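Local atomic coordinates of FACT complex subunit SPT16 (Ashbya gossypii, PDB entry 6A8M), a protein that probably serves in the FACT complex as a histone chaperone that destabilises and restores nucleosomes, this chain being its N-terminal, peptidase-like part. Residues A[284-289]-A[413-418]; A[302-307]-A[434-439]. All coordinates share one frame; numbering follows the deposited sequence.

Contact 1: A[284-289]-A[413-418]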
loop_
_atom_site.group_PDB
_atom_site.type_symbol
_atom_site.label_atom_id
_atom_site.label_comp_id
_atom_site.label_asym_id
_atom_site.label_seq_id
_atom_site.Cartn_x
_atom_site.Cartn_y
_atom_site.Cartn_z
ATOM N N ASN A 284 28.087 4.506 13.889
ATOM C CA ASN A 284 28.238 3.849 15.177
ATOM C C ASN A 284 26.864 3.422 15.659
ATOM O O ASN A 284 25.861 4.049 15.319
ATOM C CB ASN A 284 28.863 4.769 16.223
ATOM C CG ASN A 284 30.317 4.491 16.428
ATOM O OD1 ASN A 284 30.695 3.424 16.930
ATOM N ND2 ASN A 284 31.157 5.444 16.038
ATOM N N GLY A 285 26.837 2.369 16.472
ATOM C CA GLY A 285 25.588 1.984 17.124
ATOM C C GLY A 285 24.556 1.478 16.132
ATOM O O GLY A 285 24.855 0.640 15.277
ATOM N N CYS A 286 23.318 1.977 16.235
ATOM C CA CYS A 286 22.221 1.502 15.395
ATOM C C CYS A 286 21.938 2.445 14.222
ATOM O O CYS A 286 21.905 3.674 14.380
ATOM C CB CYS A 286 20.944 1.313 16.225
ATOM S SG CYS A 286 21.122 0.109 17.561
ATOM N N ILE A 287 21.739 1.857 13.040
ATOM C CA ILE A 287 21.343 2.590 11.842
ATOM C C ILE A 287 20.100 1.925 11.264
ATOM O O ILE A 287 20.092 0.707 11.038
ATOM C CB ILE A 287 22.475 2.629 10.805
ATOM C CG1 ILE A 287 23.712 3.270 11.445
ATOM C CG2 ILE A 287 22.015 3.352 9.526
ATOM C CD1 ILE A 287 24.942 3.219 10.579
ATOM N N LEU A 288 19.051 2.714 11.044
ATOM C CA LEU A 288 17.777 2.206 10.559
ATOM C C LEU A 288 17.651 2.435 9.062
ATOM O O LEU A 288 17.948 3.527 8.556
ATOM C CB LEU A 288 16.607 2.890 11.263
ATOM C CG LEU A 288 16.634 2.905 12.797
ATOM C CD1 LEU A 288 15.313 3.476 13.298
ATOM C CD2 LEU A 288 16.893 1.538 13.397
ATOM N N ALA A 289 17.164 1.420 8.359
ATOM C CA ALA A 289 16.927 1.544 6.930
ATOM C C ALA A 289 15.585 0.932 6.574
ATOM O O ALA A 289 15.189 -0.087 7.151
ATOM C CB ALA A 289 18.039 0.858 6.135
ATOM N N TYR A 413 20.029 5.331 20.655
ATOM C CA TYR A 413 19.791 4.398 19.562
ATOM C C TYR A 413 18.304 4.099 19.432
ATOM O O TYR A 413 17.468 4.604 20.184
ATOM C CB TYR A 413 20.603 3.112 19.726
ATOM C CG TYR A 413 20.238 2.186 20.869
ATOM C CD1 TYR A 413 20.722 2.411 22.159
ATOM C CD2 TYR A 413 19.485 1.035 20.633
ATOM C CE1 TYR A 413 20.417 1.516 23.201
ATOM C CE2 TYR A 413 19.173 0.147 21.655
ATOM C CZ TYR A 413 19.639 0.389 22.924
ATOM O OH TYR A 413 19.333 -0.508 23.926
ATOM N N ALA A 414 17.985 3.324 18.406
ATOM C CA ALA A 414 16.616 2.946 18.102
ATOM C C ALA A 414 16.719 1.644 17.337
ATOM O O ALA A 414 17.795 1.275 16.854
ATOM C CB ALA A 414 15.872 4.023 17.293
ATOM N N LEU A 415 15.607 0.935 17.261
ATOM C CA LEU A 415 15.576 -0.364 16.603
ATOM C C LEU A 415 14.345 -0.438 15.730
ATOM O O LEU A 415 13.263 -0.011 16.138
ATOM C CB LEU A 415 15.529 -1.534 17.617
ATOM C CG LEU A 415 16.698 -1.574 18.603
ATOM C CD1 LEU A 415 16.434 -2.598 19.709
ATOM C CD2 LEU A 415 18.007 -1.898 17.875
ATOM N N GLN A 416 14.485 -1.035 14.552
ATOM C CA GLN A 416 13.315 -1.167 13.709
ATOM C C GLN A 416 13.490 -2.352 12.773
ATOM O O GLN A 416 14.542 -2.519 12.162
ATOM C CB GLN A 416 13.062 0.122 12.918
ATOM C CG GLN A 416 11.813 0.066 12.080
ATOM C CD GLN A 416 11.436 1.424 11.562
ATOM O OE1 GLN A 416 12.227 2.078 10.844
ATOM N NE2 GLN A 416 10.252 1.882 11.943
ATOM N N LEU A 417 12.434 -3.151 12.641
ATOM C CA LEU A 417 12.460 -4.312 11.766
ATOM C C LEU A 417 11.108 -4.400 11.083
ATOM O O LEU A 417 10.085 -4.292 11.760
ATOM C CB LEU A 417 12.714 -5.583 12.588
ATOM C CG LEU A 417 12.946 -6.888 11.844
ATOM C CD1 LEU A 417 14.270 -6.816 11.075
ATOM C CD2 LEU A 417 12.941 -8.056 12.827
ATOM N N ALA A 418 11.096 -4.614 9.766
ATOM C CA ALA A 418 9.832 -4.797 9.057
ATOM C C ALA A 418 9.989 -5.848 7.971
ATOM O O ALA A 418 11.036 -5.948 7.334
ATOM C CB ALA A 418 9.318 -3.470 8.440
HETATM O O HOH W 1 14.465 0.282 10.038
#

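Contact 2: A[302-307]-A[434-439]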
loop_
_atom_site.group_PDB
_atom_site.type_symbol
_atom_site.label_atom_id
_atom_site.label_comp_id
_atom_site.label_asym_id
_atom_site.label_seq_id
_atom_site.Cartn_x
_atom_site.Cartn_y
_atom_site.Cartn_z
ATOM N N ILE A 302 10.253 -3.438 3.630
ATOM C CA ILE A 302 11.274 -4.121 4.425
ATOM C C ILE A 302 12.011 -3.060 5.226
ATOM O O ILE A 302 12.321 -1.988 4.702
ATOM C CB ILE A 302 12.258 -4.938 3.559
ATOM C CG1 ILE A 302 13.202 -5.766 4.459
ATOM C CG2 ILE A 302 13.029 -4.049 2.540
ATOM C CD1 ILE A 302 14.082 -6.780 3.678
ATOM N N SER A 303 12.260 -3.343 6.503
ATOM C CA SER A 303 13.060 -2.459 7.346
ATOM C C SER A 303 14.085 -3.306 8.070
ATOM O O SER A 303 13.769 -4.392 8.562
ATOM C CB SER A 303 12.233 -1.678 8.381
ATOM O OG SER A 303 11.380 -0.734 7.760
ATOM N N ARG A 304 15.301 -2.795 8.156
ATOM C CA ARG A 304 16.368 -3.502 8.854
ATOM C C ARG A 304 17.064 -2.517 9.774
ATOM O O ARG A 304 17.050 -1.296 9.544
ATOM C CB ARG A 304 17.393 -4.112 7.876
ATOM C CG ARG A 304 16.791 -5.195 6.988
ATOM C CD ARG A 304 16.452 -6.404 7.837
ATOM N NE ARG A 304 15.984 -7.580 7.096
ATOM C CZ ARG A 304 14.696 -7.906 6.996
ATOM N NH1 ARG A 304 13.761 -7.105 7.537
ATOM N NH2 ARG A 304 14.334 -9.024 6.367
ATOM N N THR A 305 17.690 -3.057 10.809
ATOM C CA THR A 305 18.601 -2.297 11.655
ATOM C C THR A 305 20.008 -2.831 11.409
ATOM O O THR A 305 20.221 -4.052 11.398
ATOM C CB THR A 305 18.232 -2.445 13.138
ATOM O OG1 THR A 305 16.896 -1.993 13.354
ATOM C CG2 THR A 305 19.171 -1.619 14.012
ATOM N N PHE A 306 20.955 -1.934 11.170
ATOM C CA PHE A 306 22.349 -2.315 11.034
ATOM C C PHE A 306 23.088 -1.843 12.282
ATOM O O PHE A 306 22.795 -0.766 12.812
ATOM C CB PHE A 306 22.949 -1.738 9.756
ATOM C CG PHE A 306 22.220 -2.159 8.513
ATOM C CD1 PHE A 306 22.466 -3.396 7.930
ATOM C CD2 PHE A 306 21.258 -1.342 7.955
ATOM C CE1 PHE A 306 21.771 -3.807 6.776
ATOM C CE2 PHE A 306 20.541 -1.742 6.830
ATOM C CZ PHE A 306 20.799 -2.969 6.226
ATOM N N LEU A 307 23.984 -2.688 12.790
ATOM C CA LEU A 307 24.718 -2.420 14.025
ATOM C C LEU A 307 26.193 -2.225 13.699
ATOM O O LEU A 307 26.802 -3.075 13.041
ATOM C CB LEU A 307 24.548 -3.566 15.033
ATOM C CG LEU A 307 23.120 -3.994 15.362
ATOM C CD1 LEU A 307 23.141 -5.210 16.299
ATOM C CD2 LEU A 307 22.395 -2.847 15.997
ATOM N N TYR A 434 15.496 -10.926 2.654
ATOM C CA TYR A 434 16.808 -10.364 2.944
ATOM C C TYR A 434 17.164 -10.635 4.404
ATOM O O TYR A 434 16.303 -10.588 5.287
ATOM C CB TYR A 434 16.844 -8.861 2.638
ATOM C CG TYR A 434 18.209 -8.279 2.892
ATOM C CD1 TYR A 434 19.272 -8.536 2.015
ATOM C CD2 TYR A 434 18.464 -7.531 4.030
ATOM C CE1 TYR A 434 20.543 -8.024 2.267
ATOM C CE2 TYR A 434 19.723 -7.027 4.283
ATOM C CZ TYR A 434 20.758 -7.275 3.409
ATOM O OH TYR A 434 22.018 -6.775 3.678
ATOM N N THR A 435 18.435 -10.959 4.653
ATOM C CA THR A 435 18.841 -11.389 5.987
ATOM C C THR A 435 18.493 -10.362 7.066
ATOM O O THR A 435 18.481 -9.144 6.845
ATOM C CB THR A 435 20.355 -11.690 6.033
ATOM O OG1 THR A 435 20.706 -12.132 7.350
ATOM C CG2 THR A 435 21.160 -10.429 5.723
ATOM N N LYS A 436 18.188 -10.883 8.254
ATOM C CA LYS A 436 18.098 -10.080 9.462
ATOM C C LYS A 436 18.876 -10.738 10.590
ATOM O O LYS A 436 18.725 -10.341 11.745
ATOM C CB LYS A 436 16.643 -9.870 9.880
ATOM C CG LYS A 436 15.831 -11.179 9.926
ATOM C CD LYS A 436 14.348 -10.866 9.775
ATOM C CE LYS A 436 13.489 -12.119 9.844
ATOM N NZ LYS A 436 12.107 -11.837 9.327
ATOM N N SER A 437 19.696 -11.735 10.282
ATOM C CA SER A 437 20.500 -12.369 11.315
ATOM C C SER A 437 21.487 -11.351 11.849
ATOM O O SER A 437 22.109 -10.629 11.069
ATOM C CB SER A 437 21.231 -13.573 10.736
ATOM O OG SER A 437 20.281 -14.551 10.342
ATOM N N ARG A 438 21.617 -11.277 13.178
ATOM C CA ARG A 438 22.479 -10.252 13.768
ATOM C C ARG A 438 23.900 -10.334 13.219
ATOM O O ARG A 438 24.516 -9.306 12.915
ATOM C CB ARG A 438 22.488 -10.379 15.297
ATOM C CG ARG A 438 23.360 -9.302 15.959
ATOM C CD ARG A 438 22.999 -9.034 17.426
ATOM N NE ARG A 438 23.046 -10.237 18.268
ATOM C CZ ARG A 438 24.162 -10.740 18.793
ATOM N NH1 ARG A 438 25.340 -10.172 18.552
ATOM N NH2 ARG A 438 24.106 -11.821 19.564
ATOM N N SER A 439 24.413 -11.548 13.028
ATOM C CA SER A 439 25.773 -11.715 12.535
ATOM C C SER A 439 25.974 -11.114 11.153
ATOM O O SER A 439 27.124 -10.883 10.760
ATOM C CB SER A 439 26.136 -13.198 12.501
ATOM O OG SER A 439 25.236 -13.900 11.656
#

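Contact 1: A[284-289]-A[413-418]
In the peptidase-like domain of this M24 family member, two curved sheets face each other, and Cys286 and Leu288 of strand 285-295 fill the space against Tyr413 to Gln416 of strand 412-424. The short segments run 6.3 Å apart at their axes and cross at 44°, so side chains rather than backbone bonds make the join. Cys286 sends its sulfur to the start of the second strand: SG lies 3.6 Å from Tyr413 CD2, an oblique sulfur-aromatic contact, and 3.7 Å from Leu415 CD2. Its CB meets the backbone at 3.2 Å from Ala414 O, a buried carbonyl oxygen with no hydrogen-bond partner. The Tyr413 ring leads away from the strand pair, and its hydroxyl bonds to Asn317 of helix 312-332. With CG anti to its own carbonyl carbon (chi1 -52°), Leu288 spreads its two methyls along the opposing strand: CD1 comes within 4.1 Å of Ala414 CB, while CD2 lies over the backbone, 3.7 Å from Gln416 N. Replacing Leu288 by an alanine removes both methyls and would probably leave a gap beside Ala414 CB and the aliphatic part of Gln416 without that support. Farther along, a water lies between Ala289 O and Gln416 OE1, 3.0 Å from each. Apolar filling between crossing strands, with water at one end, suits the facing sheets of the pita-bread fold of M24 proteins.

Contact 2: A[302-307]-A[434-439]
Arg304, on strand 298-308 of the pita-bread fold, reaches out to the chain that follows the last strand of the other sheet and grips the carbonyl groups of Tyr434 and Thr435. This is the tight part of the contact. A bend at chi2 (-69°) turns the guanidinium so that its edge faces the 434-436 backbone: NE donates to Thr435 O at 3.0 Å, from above the carbonyl plane, and NH2 to Tyr434 O at 2.7 Å. NH1 turns back to Ser303 O at 2.9 Å on its own strand. Both faces of the flat group are covered, Ile302 CD1 sitting over its centre and Lys436 CB nearer the rim of the opposite face, which should hold the rotation of the buried arginine. Asp419 of strand 412-424 forms salt bridges to Arg304 NH2 and Lys436 NZ, and probably eases the nearness of the two like charges; Lys436 NZ also bonds Gln325 of helix 312-332. Ile302 CD1 also packs on Tyr434 CB at 3.6 Å, and the tyrosine ring turns an edge to Arg304 NE.

Toward the strand's far end the fit relaxes. Tyr434 OH stands at the edge of the Phe306 ring, 4.3 Å from CE1, and Leu307 CD1 lies 4.0 Å from CD of partly exposed Arg438; the guanidinium of that arginine pairs with Asp319 instead. The loop is also braced from within by an ST turn: Thr435 OG1, which hydrogen-bonds Gln440 as well, accepts from Ser437 N at 3.1 Å.

Contacts 1 and 2 share one hairpin, since strands 285-295 and 298-308 are antiparallel neighbours, yet they use it differently. Contact 1 is core: the hairpin's first strand meets the other sheet through methyls and a sulfur. Contact 2 is partly buried, and the hairpin's second strand binds a loop near the surface, largely through one arginine and backbone carbonyls. Strand 412-424 connects them. It supplies half of contact 1, and a carboxylate further along it serves the polar side of contact 2. Directly between the two, Gln416 O is bonded to Thr305 OG1 at 2.7 Å, one of several polar links between the two sheets, beside the backbone bond of Ser303 with Ala418.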